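Local coordinates for protein cyanophage-like gp41-1 intein (Metagenome, PDB 6QAZ) that probably carries out protein splicing, excising itself from a precursor and joining the flanking polypeptides, as a naturally split intein does once its two pieces have associated, at residues F42-K47 against E105-D110; L28-T33 against Y88-M93; S49-L54 against K99-D104; G3-K8 against E64-P69. All coordinates share one frame; numbering follows the deposited sequence.

Interaction 1: F42-K47 against E105-D110; sequences FPKSKK and ERELID
The F42 ring and the D110 carboxylate meet with their planes 50° apart, a slanted approach that is neither a stack nor a T-shape. Ring atom CD2 of F42 touches D110 OD2 at 3.6 Å, while the backbone O of D110 sits obliquely to the ring, 3.5 Å from F42 CD2. The same carbonyl accepts F42 N at 2.9 Å, a bond that closes this end of the pairing. Farther along, S45 and L108 form an antiparallel hydrogen-bonded pair, with S45 N reaching L108 O at 3.1 Å and the return bond running from L108 N to S45 O. K47 and R106 repeat this two-bond pattern, with K46 and E107 as the non-hydrogen-bonded pair between them. The bend of E107 at chi2 (-65°) carries its OE1 over the opposing backbone, 3.6 Å from S45 C. On the other face K47 CB packs on L108 CD1 at 3.9 Å. A water lies between the backbones where they separate, donating to both P43 O and L108 O. The short strand segments are inclined at 135°, well away from exactly antiparallel. L108 and K47 lie against A4 and S63. R106 pairs with D104 of its own strand and with D6 of strand 5-6, so strand 93-113 pairs with 45-54 and meets 5-6 through R106 and the backbone bonding of I109 to L5.

Interaction 2: L28-T33 against Y88-M93; sequences LVLSNT and YVKEMM
N32 and E91 are the backbone positions of closest approach, their CA atoms 6.7 Å apart, too far for a beta ladder. The peptide bond before E91 is cis. M92 is left-handed (phi 44°, psi 44°), as suits the G1 beta bulge in which M92 and M93 both face V89. This turn probably coincides with the natural break between the two pieces of the intein. E91 OE2 lies 3.4 Å from N32 CA, and two waters complete the bridge: one donates to S31 O and E91 OE1, the other to N32 O and, at 2.6 Å, to E91 OE2. M92 SD rests on N32 CB at 3.7 Å, crossing it at a slant. The extended K90 crosses L30 at about a right angle, its NZ 3.7 Å from L30 CD2. Y120 of strand 118-121 bonds to E91 OE2, N116 of the loop before it to N32 OD1, and Q12 of strand 10-13 to K90 NZ. L30 also bonds through its backbone to Y120, so strand 118-121 lies beside both segments.

Interaction 3: S49-L54 against K99-D104; sequences SYKITL and KIEELD
S49-L54 and K99-D104 run antiparallel as a ladder that is regular from Y50 to T53, their axes 4.5 Å apart at the nearest point and inclined at 149°. K51 and E101 exchange two backbone bonds, both 2.8 Å (K51 N to E101 O, E101 N to K51 O). Toward the start of S49-L54, S49 bonds to two successive residues: its O accepts L103 N, and its N bonds to D104 O. The hydroxyl tightens that grip. With chi1 at 68°, S49 OG reaches D104 O at 2.8 Å within the carbonyl plane, whereas S49 N approaches from above that plane, and two donors therefore hold one oxygen. The Y50 ring and the extended E102 lie side by side and point the same way, with Y50 CE2 3.7 Å from E102 CG; K48 takes the charged end of E102 in a salt bridge. On the same face I52 CG1 meets I100 CG1 at 4.2 Å. The opposite face brings K51 CB to 3.9 Å from L103 CD1, while K51 NZ bonds to a bound citrate, probably from the crystallisation liquor. Backbone bonds of Y50 to C62 and of I52 to I60 add strand 59-63 on the far edge of 45-54. Long, curved antiparallel strands of this kind build the all-beta horseshoe known as the Hint (Hedgehog/intein) fold.

Interaction 4: G3-K8 against E64-P69; sequences GALDLK and EEHLFP
H66 NE2 is bonded to the hydroxyl of T126 on strand 124-127, an oxygen that also bonds to L67 O, while L5 covers a face of the same imidazole. L5 CD2 stands 3.7 Å from the centroid of the H66 ring and only 10° off the ring normal, a CH-pi contact over the middle of that face. L5 CG comes in beside it, 3.8 Å from H66 CE1. The ring is put there by chi1 of -175°, which sets CG anti to the H66 backbone N and swings the imidazole across toward A4 and L5. Spacing and sequence suggest that H66 is the histidine of the conserved block B motif of inteins, which in the Hint fold lies beside the N-terminal splice junction. Consistent with this, A4 N sits at the ring edge, near its plane, 3.8 Å from H66 ND1, a separation too long for a direct bond. A water between G3 N and E65 OE1 may link the N-terminal residues to the loop after strand 59-63, but the local model is doubtful, G3 having two conformers, so nothing is rested on the G3-E65 approach; E65 OE2 also bonds to S63. F68 CE1 lies in the plane of the imidazole at its edge, while I60 and C62 pack against L5 from strand 59-63.

Overall arrangement
Interactions 1 and 3 are successive parts of one ladder between strands 45-54 and 93-113, their centres 16 Å apart. Interaction 4 lies about 5 Å from the centre of the chain and about 10 Å between centres from interaction 1, to which it is tied by a salt bridge from R106 NH1 to D6 OD1 (2.9 Å). It also meets interaction 3, through I52 CD1 and F68 CE1 at 3.7 Å. Interaction 2 sits across the chain's centre from 1 and 3, yet V89 CG1 still touches L54 CD1 at 3.5 Å. The probable splice-site histidine region, interaction 4, is thus flanked by the long ladder; the probable split point, interaction 2, is about 16 Å away between centres, though Y88 CD2 still lies 3.7 Å from P69 O.

Interaction 1: F42-K47 against E105-D110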
loop_
_atom_site.group_PDB
_atom_site.type_symbol
_atom_site.label_atom_id
_atom_site.label_comp_id
_atom_site.label_asym_id
_atom_site.label_seq_id
_atom_site.Cartn_x
_atom_site.Cartn_y
_atom_site.Cartn_z
ATOM N N PHE A 42 8.659 -7.164 8.382
ATOM C CA PHE A 42 9.849 -6.450 8.853
ATOM C C PHE A 42 9.485 -5.732 10.134
ATOM O O PHE A 42 8.319 -5.576 10.470
ATOM C CB PHE A 42 10.354 -5.502 7.768
ATOM C CG PHE A 42 10.706 -6.207 6.478
ATOM C CD1 PHE A 42 11.801 -7.060 6.396
ATOM C CD2 PHE A 42 9.950 -6.000 5.335
ATOM C CE1 PHE A 42 12.103 -7.696 5.199
ATOM C CE2 PHE A 42 10.280 -6.635 4.153
ATOM C CZ PHE A 42 11.339 -7.482 4.095
ATOM N N PRO A 43 10.471 -5.243 10.904
ATOM C CA PRO A 43 10.128 -4.560 12.146
ATOM C C PRO A 43 9.289 -3.316 11.908
ATOM O O PRO A 43 9.481 -2.602 10.939
ATOM C CB PRO A 43 11.479 -4.201 12.748
ATOM C CG PRO A 43 12.413 -5.217 12.166
ATOM C CD PRO A 43 11.910 -5.455 10.765
ATOM N N LYS A 44 8.373 -3.080 12.827
ATOM C CA LYS A 44 7.637 -1.818 12.863
ATOM C C LYS A 44 8.661 -0.689 13.006
ATOM O O LYS A 44 9.660 -0.839 13.662
ATOM C CB LYS A 44 6.761 -1.649 14.104
ATOM C CG LYS A 44 5.293 -1.986 13.957
ATOM C CD LYS A 44 4.606 -2.244 15.279
ATOM C CE LYS A 44 4.980 -1.303 16.408
ATOM N NZ LYS A 44 4.136 -1.502 17.610
ATOM N N SER A 45 8.359 0.456 12.448
ATOM C CA SER A 45 9.265 1.608 12.370
ATOM C C SER A 45 8.456 2.878 12.477
ATOM O O SER A 45 7.421 2.920 11.961
ATOM C CB SER A 45 10.105 1.594 11.084
ATOM O OG SER A 45 9.262 1.691 9.934
ATOM N N LYS A 46 9.038 3.916 13.049
ATOM C CA LYS A 46 8.394 5.219 13.128
ATOM C C LYS A 46 8.965 6.068 12.015
ATOM O O LYS A 46 10.199 6.237 11.926
ATOM C CB LYS A 46 8.691 5.869 14.464
ATOM C CG LYS A 46 7.795 7.052 14.782
ATOM C CD LYS A 46 7.942 7.558 16.200
ATOM C CE LYS A 46 6.946 8.651 16.522
ATOM N NZ LYS A 46 7.454 9.570 17.568
ATOM N N LYS A 47 8.080 6.577 11.181
ATOM C CA LYS A 47 8.457 7.372 10.006
ATOM C C LYS A 47 7.420 8.483 9.826
ATOM O O LYS A 47 6.251 8.361 10.258
ATOM C CB LYS A 47 8.510 6.524 8.721
ATOM C CG LYS A 47 9.335 5.250 8.747
ATOM C CD LYS A 47 9.307 4.488 7.415
ATOM C CE LYS A 47 10.477 3.555 7.217
ATOM N NZ LYS A 47 10.082 2.145 7.348
ATOM N N GLU A 105 4.639 11.889 12.290
ATOM C CA GLU A 105 5.442 10.686 12.521
ATOM C C GLU A 105 4.578 9.673 13.238
ATOM O O GLU A 105 3.935 10.019 14.236
ATOM C CB GLU A 105 6.647 11.051 13.364
ATOM C CG GLU A 105 7.661 11.835 12.580
ATOM C CD GLU A 105 9.061 11.277 12.698
ATOM O OE1 GLU A 105 9.249 10.078 12.350
ATOM O OE2 GLU A 105 9.949 12.023 13.150
ATOM N N ARG A 106 4.604 8.433 12.785
ATOM C CA ARG A 106 3.836 7.380 13.461
ATOM C C ARG A 106 4.475 6.028 13.157
ATOM O O ARG A 106 5.302 5.893 12.246
ATOM C CB ARG A 106 2.401 7.435 12.988
ATOM C CG ARG A 106 2.236 7.080 11.531
ATOM C CD ARG A 106 0.784 7.002 11.090
ATOM N NE ARG A 106 0.133 8.281 11.180
ATOM C CZ ARG A 106 -1.162 8.476 11.013
ATOM N NH1 ARG A 106 -1.976 7.472 10.734
ATOM N NH2 ARG A 106 -1.641 9.706 11.035
ATOM N N GLU A 107 4.060 5.035 13.928
ATOM C CA GLU A 107 4.483 3.654 13.668
ATOM C C GLU A 107 3.838 3.173 12.367
ATOM O O GLU A 107 2.654 3.427 12.111
ATOM C CB GLU A 107 4.042 2.757 14.815
ATOM C CG GLU A 107 4.675 3.080 16.145
ATOM C CD GLU A 107 6.172 2.881 16.239
ATOM O OE1 GLU A 107 6.719 2.061 15.495
ATOM O OE2 GLU A 107 6.772 3.450 17.173
ATOM N N LEU A 108 4.627 2.490 11.572
ATOM C CA LEU A 108 4.196 1.942 10.286
ATOM C C LEU A 108 4.725 0.529 10.151
ATOM O O LEU A 108 5.741 0.152 10.780
ATOM C CB LEU A 108 4.721 2.819 9.153
ATOM C CG LEU A 108 4.315 4.298 9.126
ATOM C CD1 LEU A 108 5.057 4.970 7.998
ATOM C CD2 LEU A 108 2.844 4.492 8.950
ATOM N N ILE A 109 4.103 -0.241 9.274
ATOM C CA ILE A 109 4.727 -1.543 9.112
ATOM C C ILE A 109 4.848 -1.923 7.655
ATOM O O ILE A 109 4.316 -1.350 6.710
ATOM C CB ILE A 109 3.880 -2.511 9.902
ATOM C CG1 ILE A 109 4.529 -3.875 10.092
ATOM C CG2 ILE A 109 2.541 -2.599 9.206
ATOM C CD1 ILE A 109 5.934 -3.856 10.606
ATOM N N ASP A 110 5.760 -2.861 7.523
ATOM C CA ASP A 110 6.352 -3.208 6.231
ATOM C C ASP A 110 6.362 -4.720 6.102
ATOM O O ASP A 110 6.925 -5.380 6.979
ATOM C CB ASP A 110 7.757 -2.658 6.243
ATOM C CG ASP A 110 8.450 -2.727 4.928
ATOM O OD1 ASP A 110 7.838 -3.049 3.898
ATOM O OD2 ASP A 110 9.682 -2.415 4.963
HETATM O O HOH W 1 8.181 -0.770 9.246
HETATM O O HOH W 2 9.152 1.572 15.965
#

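Interaction 2: L28-T33 against Y88-M93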
loop_
_atom_site.group_PDB
_atom_site.type_symbol
_atom_site.label_atom_id
_atom_site.label_comp_id
_atom_site.label_asym_id
_atom_site.label_seq_id
_atom_site.Cartn_x
_atom_site.Cartn_y
_atom_site.Cartn_z
ATOM N N LEU A 28 -1.820 -15.032 3.256
ATOM C CA LEU A 28 -2.010 -14.785 1.822
ATOM C C LEU A 28 -2.781 -13.477 1.651
ATOM O O LEU A 28 -3.804 -13.310 2.333
ATOM C CB LEU A 28 -2.778 -15.958 1.221
ATOM C CG LEU A 28 -1.969 -17.246 1.038
ATOM C CD1 LEU A 28 -2.882 -18.420 0.834
ATOM C CD2 LEU A 28 -0.979 -17.126 -0.117
ATOM N N VAL A 29 -2.298 -12.594 0.780
ATOM C CA VAL A 29 -2.944 -11.286 0.556
ATOM C C VAL A 29 -3.265 -11.114 -0.906
ATOM O O VAL A 29 -2.446 -11.434 -1.789
ATOM C CB VAL A 29 -2.108 -10.133 1.112
ATOM C CG1 VAL A 29 -2.066 -10.189 2.631
ATOM C CG2 VAL A 29 -0.720 -10.046 0.518
ATOM N N LEU A 30 -4.441 -10.570 -1.183
ATOM C CA LEU A 30 -4.936 -10.486 -2.562
ATOM C C LEU A 30 -4.233 -9.368 -3.315
ATOM O O LEU A 30 -4.131 -8.241 -2.820
ATOM C CB LEU A 30 -6.440 -10.230 -2.552
ATOM C CG LEU A 30 -7.088 -10.215 -3.929
ATOM C CD1 LEU A 30 -7.022 -11.572 -4.609
ATOM C CD2 LEU A 30 -8.525 -9.746 -3.825
ATOM N N SER A 31 -3.801 -9.698 -4.521
ATOM C CA SER A 31 -3.242 -8.777 -5.507
ATOM C C SER A 31 -4.105 -8.781 -6.760
ATOM O O SER A 31 -5.139 -9.456 -6.815
ATOM C CB SER A 31 -1.823 -9.193 -5.831
ATOM O OG SER A 31 -1.805 -10.230 -6.773
ATOM N N ASN A 32 -3.632 -8.096 -7.778
ATOM C CA ASN A 32 -4.285 -8.131 -9.108
ATOM C C ASN A 32 -4.124 -9.481 -9.795
ATOM O O ASN A 32 -4.848 -9.715 -10.758
ATOM C CB ASN A 32 -3.745 -7.001 -9.994
ATOM C CG ASN A 32 -2.252 -7.036 -10.174
ATOM O OD1 ASN A 32 -1.505 -7.225 -9.227
ATOM N ND2 ASN A 32 -1.814 -6.849 -11.393
ATOM N N THR A 33 -3.128 -10.253 -9.369
ATOM C CA THR A 33 -2.751 -11.587 -9.874
ATOM C C THR A 33 -2.961 -12.637 -8.796
ATOM O O THR A 33 -2.110 -13.404 -8.589
ATOM C CB THR A 33 -1.233 -11.687 -10.190
ATOM O OG1 THR A 33 -0.594 -11.355 -8.957
ATOM C CG2 THR A 33 -0.790 -10.777 -11.310
ATOM N N TYR A 88 -4.088 2.381 -9.372
ATOM C CA TYR A 88 -5.053 1.326 -9.691
ATOM C C TYR A 88 -5.836 0.975 -8.447
ATOM O O TYR A 88 -5.253 0.799 -7.369
ATOM C CB TYR A 88 -4.327 0.087 -10.206
ATOM C CG TYR A 88 -3.572 0.294 -11.495
ATOM C CD1 TYR A 88 -4.207 0.198 -12.717
ATOM C CD2 TYR A 88 -2.225 0.608 -11.492
ATOM C CE1 TYR A 88 -3.503 0.387 -13.900
ATOM C CE2 TYR A 88 -1.509 0.807 -12.657
ATOM C CZ TYR A 88 -2.148 0.694 -13.873
ATOM O OH TYR A 88 -1.438 0.952 -15.019
ATOM N N VAL A 89 -7.141 0.805 -8.609
ATOM C CA VAL A 89 -8.011 0.336 -7.521
ATOM C C VAL A 89 -8.583 -1.000 -7.926
ATOM O O VAL A 89 -8.538 -1.405 -9.076
ATOM C CB VAL A 89 -9.111 1.343 -7.163
ATOM C CG1 VAL A 89 -8.495 2.652 -6.748
ATOM C CG2 VAL A 89 -10.157 1.500 -8.243
ATOM N N LYS A 90 -9.150 -1.703 -6.981
ATOM C CA LYS A 90 -9.644 -3.047 -7.304
ATOM C C LYS A 90 -10.748 -2.886 -8.334
ATOM O O LYS A 90 -11.616 -2.063 -8.165
ATOM C CB LYS A 90 -10.044 -3.815 -6.055
ATOM C CG LYS A 90 -10.297 -5.297 -6.262
ATOM C CD LYS A 90 -10.574 -6.045 -4.953
ATOM C CE LYS A 90 -11.244 -7.378 -5.188
ATOM N NZ LYS A 90 -11.788 -7.928 -3.926
ATOM N N GLU A 91 -10.827 -3.662 -9.418
ATOM C CA GLU A 91 -9.851 -4.472 -10.117
ATOM C C GLU A 91 -9.296 -3.717 -11.339
ATOM O O GLU A 91 -9.923 -3.609 -12.450
ATOM C CB GLU A 91 -10.481 -5.744 -10.663
ATOM C CG GLU A 91 -9.477 -6.853 -10.915
ATOM C CD GLU A 91 -8.661 -7.209 -9.678
ATOM O OE1 GLU A 91 -9.249 -7.552 -8.662
ATOM O OE2 GLU A 91 -7.474 -7.090 -9.734
ATOM N N MET A 92 -8.061 -3.337 -11.173
ATOM C CA MET A 92 -7.206 -2.608 -12.120
ATOM C C MET A 92 -7.942 -1.449 -12.787
ATOM O O MET A 92 -7.718 -1.221 -13.945
ATOM C CB MET A 92 -6.635 -3.594 -13.127
ATOM C CG MET A 92 -5.702 -4.601 -12.492
ATOM S SD MET A 92 -4.330 -3.807 -11.708
ATOM C CE MET A 92 -3.323 -3.244 -13.070
ATOM N N MET A 93 -8.696 -0.676 -12.023
ATOM C CA MET A 93 -9.350 0.548 -12.544
ATOM C C MET A 93 -8.486 1.775 -12.208
ATOM O O MET A 93 -8.129 1.889 -11.057
ATOM C CB MET A 93 -10.751 0.740 -11.941
ATOM C CG MET A 93 -11.684 -0.409 -12.230
ATOM S SD MET A 93 -12.058 -0.622 -13.990
ATOM C CE MET A 93 -13.111 0.804 -14.253
HETATM O O HOH W 3 -7.634 -9.779 -7.997
HETATM O O HOH W 4 -6.723 -8.091 -12.001
#

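Interaction 3: S49-L54 against K99-D104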
loop_
_atom_site.group_PDB
_atom_site.type_symbol
_atom_site.label_atom_id
_atom_site.label_comp_id
_atom_site.label_asym_id
_atom_site.label_seq_id
_atom_site.Cartn_x
_atom_site.Cartn_y
_atom_site.Cartn_z
ATOM N N SER A 49 4.569 10.140 7.882
ATOM C CA SER A 49 3.487 9.522 7.109
ATOM C C SER A 49 2.803 10.556 6.238
ATOM O O SER A 49 2.844 11.750 6.523
ATOM C CB SER A 49 2.531 8.820 8.017
ATOM O OG SER A 49 1.785 9.690 8.841
ATOM N N TYR A 50 2.158 10.048 5.202
ATOM C CA TYR A 50 1.474 10.813 4.164
ATOM C C TYR A 50 0.177 10.106 3.841
ATOM O O TYR A 50 0.125 8.884 3.777
ATOM C CB TYR A 50 2.292 10.862 2.872
ATOM C CG TYR A 50 3.614 11.534 3.035
ATOM C CD1 TYR A 50 4.687 10.865 3.603
ATOM C CD2 TYR A 50 3.810 12.845 2.638
ATOM C CE1 TYR A 50 5.898 11.465 3.829
ATOM C CE2 TYR A 50 5.051 13.459 2.811
ATOM C CZ TYR A 50 6.074 12.775 3.451
ATOM O OH TYR A 50 7.308 13.335 3.673
ATOM N N LYS A 51 -0.871 10.882 3.603
ATOM C CA LYS A 51 -2.161 10.342 3.171
ATOM C C LYS A 51 -2.364 10.634 1.695
ATOM O O LYS A 51 -2.339 11.815 1.293
ATOM C CB LYS A 51 -3.315 10.935 3.984
ATOM C CG LYS A 51 -4.668 10.339 3.641
ATOM C CD LYS A 51 -5.765 10.839 4.521
ATOM C CE LYS A 51 -5.880 12.334 4.549
ATOM N NZ LYS A 51 -7.152 12.754 5.184
ATOM N N ILE A 52 -2.643 9.609 0.934
ATOM C CA ILE A 52 -3.041 9.726 -0.473
ATOM C C ILE A 52 -4.536 9.511 -0.554
ATOM O O ILE A 52 -5.027 8.493 -0.057
ATOM C CB ILE A 52 -2.281 8.686 -1.317
ATOM C CG1 ILE A 52 -0.781 8.868 -1.188
ATOM C CG2 ILE A 52 -2.756 8.741 -2.750
ATOM C CD1 ILE A 52 0.028 7.786 -1.833
ATOM N N THR A 53 -5.253 10.435 -1.172
ATOM C CA THR A 53 -6.707 10.341 -1.362
ATOM C C THR A 53 -7.012 10.308 -2.850
ATOM O O THR A 53 -6.539 11.204 -3.594
ATOM C CB THR A 53 -7.448 11.518 -0.716
ATOM O OG1 THR A 53 -7.084 11.583 0.673
ATOM C CG2 THR A 53 -8.949 11.393 -0.854
ATOM N N LEU A 54 -7.788 9.331 -3.296
ATOM C CA LEU A 54 -8.159 9.192 -4.697
ATOM C C LEU A 54 -9.524 9.813 -4.959
ATOM O O LEU A 54 -10.304 10.119 -4.051
ATOM C CB LEU A 54 -8.183 7.712 -5.094
ATOM C CG LEU A 54 -6.890 6.937 -4.815
ATOM C CD1 LEU A 54 -7.013 5.553 -5.355
ATOM C CD2 LEU A 54 -5.666 7.645 -5.380
ATOM N N LYS A 99 -5.229 14.253 -3.693
ATOM C CA LYS A 99 -4.459 14.925 -2.648
ATOM C C LYS A 99 -3.389 13.992 -2.170
ATOM O O LYS A 99 -3.670 12.814 -1.982
ATOM C CB LYS A 99 -5.314 15.314 -1.422
ATOM C CG LYS A 99 -6.536 16.139 -1.654
ATOM C CD LYS A 99 -7.316 16.251 -0.394
ATOM C CE LYS A 99 -8.781 16.505 -0.702
ATOM N NZ LYS A 99 -9.561 16.968 0.458
ATOM N N ILE A 100 -2.256 14.560 -1.831
ATOM C CA ILE A 100 -1.258 13.898 -0.975
ATOM C C ILE A 100 -0.969 14.866 0.165
ATOM O O ILE A 100 -0.618 16.035 -0.086
ATOM C CB ILE A 100 -0.003 13.518 -1.743
ATOM C CG1 ILE A 100 -0.366 12.634 -2.942
ATOM C CG2 ILE A 100 0.965 12.831 -0.787
ATOM C CD1 ILE A 100 0.773 12.023 -3.669
ATOM N N GLU A 101 -1.241 14.434 1.378
ATOM C CA GLU A 101 -1.211 15.286 2.598
ATOM C C GLU A 101 -0.143 14.718 3.538
ATOM O O GLU A 101 -0.331 13.603 4.017
ATOM C CB GLU A 101 -2.598 15.350 3.282
ATOM C CG GLU A 101 -2.640 16.282 4.515
ATOM C CD GLU A 101 -3.963 16.407 5.267
ATOM O OE1 GLU A 101 -5.007 16.733 4.610
ATOM O OE2 GLU A 101 -3.967 16.221 6.530
ATOM N N GLU A 102 0.905 15.471 3.861
ATOM C CA GLU A 102 1.851 15.046 4.898
ATOM C C GLU A 102 1.118 15.083 6.232
ATOM O O GLU A 102 0.446 16.098 6.547
ATOM C CB GLU A 102 3.092 15.912 4.879
ATOM C CG GLU A 102 4.147 15.394 5.827
ATOM C CD GLU A 102 5.460 16.142 5.782
ATOM O OE1 GLU A 102 5.671 16.933 4.849
ATOM O OE2 GLU A 102 6.265 15.925 6.693
ATOM N N LEU A 103 1.294 14.034 7.000
ATOM C CA LEU A 103 0.693 13.920 8.330
ATOM C C LEU A 103 1.840 14.009 9.336
ATOM O O LEU A 103 2.629 14.954 9.269
ATOM C CB LEU A 103 -0.144 12.633 8.417
ATOM C CG LEU A 103 -1.270 12.500 7.404
ATOM C CD1 LEU A 103 -1.987 11.189 7.652
ATOM C CD2 LEU A 103 -2.272 13.648 7.488
ATOM N N ASP A 104 1.860 13.106 10.268
ATOM C CA ASP A 104 2.741 13.112 11.437
ATOM C C ASP A 104 3.693 11.918 11.383
ATOM O O ASP A 104 3.553 11.017 10.551
ATOM C CB ASP A 104 1.870 13.091 12.695
ATOM C CG ASP A 104 0.759 12.045 12.712
ATOM O OD1 ASP A 104 0.665 11.221 11.806
ATOM O OD2 ASP A 104 -0.039 12.103 13.678
HETATM O O HOH W 5 -7.279 15.295 5.379
#

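Interaction 4: G3-K8 against E64-P69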
loop_
_atom_site.group_PDB
_atom_site.type_symbol
_atom_site.label_atom_id
_atom_site.label_comp_id
_atom_site.label_asym_id
_atom_site.label_seq_id
_atom_site.Cartn_x
_atom_site.Cartn_y
_atom_site.Cartn_z
ATOM N N GLY A 3 10.245 1.701 3.160
ATOM C CA GLY A 3 8.988 2.360 3.507
ATOM C C GLY A 3 7.996 1.405 4.126
ATOM O O GLY A 3 8.346 0.289 4.449
ATOM N N ALA A 4 6.760 1.850 4.279
ATOM C CA ALA A 4 5.838 1.209 5.209
ATOM C C ALA A 4 4.456 1.841 5.104
ATOM O O ALA A 4 4.271 2.919 4.510
ATOM C CB ALA A 4 6.408 1.279 6.610
ATOM N N LEU A 5 3.493 1.171 5.711
ATOM C CA LEU A 5 2.066 1.480 5.643
ATOM C C LEU A 5 1.496 1.664 7.051
ATOM O O LEU A 5 1.925 1.051 8.027
ATOM C CB LEU A 5 1.320 0.348 4.958
ATOM C CG LEU A 5 1.621 0.187 3.476
ATOM C CD1 LEU A 5 0.977 -1.048 2.899
ATOM C CD2 LEU A 5 1.231 1.364 2.686
ATOM N N ASP A 6 0.412 2.447 7.143
ATOM C CA ASP A 6 -0.279 2.601 8.431
ATOM C C ASP A 6 -0.717 1.260 8.973
ATOM O O ASP A 6 -1.182 0.386 8.221
ATOM C CB ASP A 6 -1.464 3.531 8.253
ATOM C CG ASP A 6 -2.086 3.897 9.565
ATOM O OD1 ASP A 6 -1.447 4.683 10.282
ATOM O OD2 ASP A 6 -3.164 3.343 9.890
ATOM N N LEU A 7 -0.683 1.116 10.292
ATOM C CA LEU A 7 -1.075 -0.144 10.953
ATOM C C LEU A 7 -2.504 -0.566 10.644
ATOM O O LEU A 7 -2.763 -1.782 10.657
ATOM C CB LEU A 7 -0.985 0.001 12.469
ATOM C CG LEU A 7 0.306 -0.479 13.117
ATOM C CD1 LEU A 7 1.423 0.432 12.746
ATOM C CD2 LEU A 7 0.144 -0.550 14.629
ATOM N N LYS A 8 -3.409 0.362 10.403
ATOM C CA LYS A 8 -4.828 0.044 10.226
ATOM C C LYS A 8 -5.181 -0.172 8.766
ATOM O O LYS A 8 -6.354 -0.426 8.456
ATOM C CB LYS A 8 -5.686 1.135 10.838
ATOM C CG LYS A 8 -5.461 1.242 12.352
ATOM C CD LYS A 8 -6.449 1.931 13.186
ATOM C CE LYS A 8 -7.905 1.539 13.007
ATOM N NZ LYS A 8 -8.396 0.339 13.735
ATOM N N GLU A 64 7.228 8.038 2.794
ATOM C CA GLU A 64 7.598 8.726 1.552
ATOM C C GLU A 64 8.227 7.791 0.527
ATOM O O GLU A 64 8.183 8.105 -0.664
ATOM C CB GLU A 64 8.524 9.919 1.768
ATOM C CG GLU A 64 9.922 9.545 2.199
ATOM C CD GLU A 64 10.865 10.715 2.288
ATOM O OE1 GLU A 64 10.644 11.688 1.539
ATOM O OE2 GLU A 64 11.816 10.633 3.095
ATOM N N GLU A 65 8.816 6.688 0.969
ATOM C CA GLU A 65 9.488 5.806 0.010
ATOM C C GLU A 65 8.604 4.637 -0.401
ATOM O O GLU A 65 9.031 3.841 -1.261
ATOM C CB GLU A 65 10.837 5.397 0.429
ATOM C CG GLU A 65 10.860 4.335 1.377
ATOM C CD GLU A 65 10.790 4.750 2.820
ATOM O OE1 GLU A 65 11.723 4.412 3.567
ATOM O OE2 GLU A 65 9.779 5.409 3.185
ATOM N N HIS A 66 7.403 4.518 0.134
ATOM C CA HIS A 66 6.551 3.369 -0.188
ATOM C C HIS A 66 6.077 3.447 -1.639
ATOM O O HIS A 66 5.542 4.481 -2.083
ATOM C CB HIS A 66 5.367 3.341 0.772
ATOM C CG HIS A 66 4.550 2.127 0.554
ATOM N ND1 HIS A 66 4.860 0.895 1.077
ATOM C CD2 HIS A 66 3.522 1.902 -0.283
ATOM C CE1 HIS A 66 4.079 -0.013 0.547
ATOM N NE2 HIS A 66 3.249 0.568 -0.253
ATOM N N LEU A 67 6.232 2.369 -2.382
ATOM C CA LEU A 67 5.953 2.330 -3.827
ATOM C C LEU A 67 4.523 1.921 -4.141
ATOM O O LEU A 67 3.909 1.078 -3.476
ATOM C CB LEU A 67 6.910 1.344 -4.491
ATOM C CG LEU A 67 8.377 1.700 -4.456
ATOM C CD1 LEU A 67 9.221 0.465 -4.786
ATOM C CD2 LEU A 67 8.700 2.840 -5.415
ATOM N N PHE A 68 4.059 2.486 -5.251
ATOM C CA PHE A 68 2.788 2.103 -5.874
ATOM C C PHE A 68 2.981 1.897 -7.366
ATOM O O PHE A 68 3.651 2.698 -8.026
ATOM C CB PHE A 68 1.735 3.212 -5.756
ATOM C CG PHE A 68 1.325 3.500 -4.349
ATOM C CD1 PHE A 68 2.098 4.326 -3.529
ATOM C CD2 PHE A 68 0.167 2.941 -3.819
ATOM C CE1 PHE A 68 1.746 4.551 -2.216
ATOM C CE2 PHE A 68 -0.204 3.210 -2.524
ATOM C CZ PHE A 68 0.591 4.006 -1.724
ATOM N N PRO A 69 2.313 0.909 -7.949
ATOM C CA PRO A 69 2.306 0.771 -9.399
ATOM C C PRO A 69 1.518 1.916 -10.007
ATOM O O PRO A 69 0.462 2.308 -9.519
ATOM C CB PRO A 69 1.657 -0.581 -9.659
ATOM C CG PRO A 69 0.932 -0.924 -8.425
ATOM C CD PRO A 69 1.596 -0.183 -7.294
HETATM O O HOH W 6 12.521 2.317 4.693
#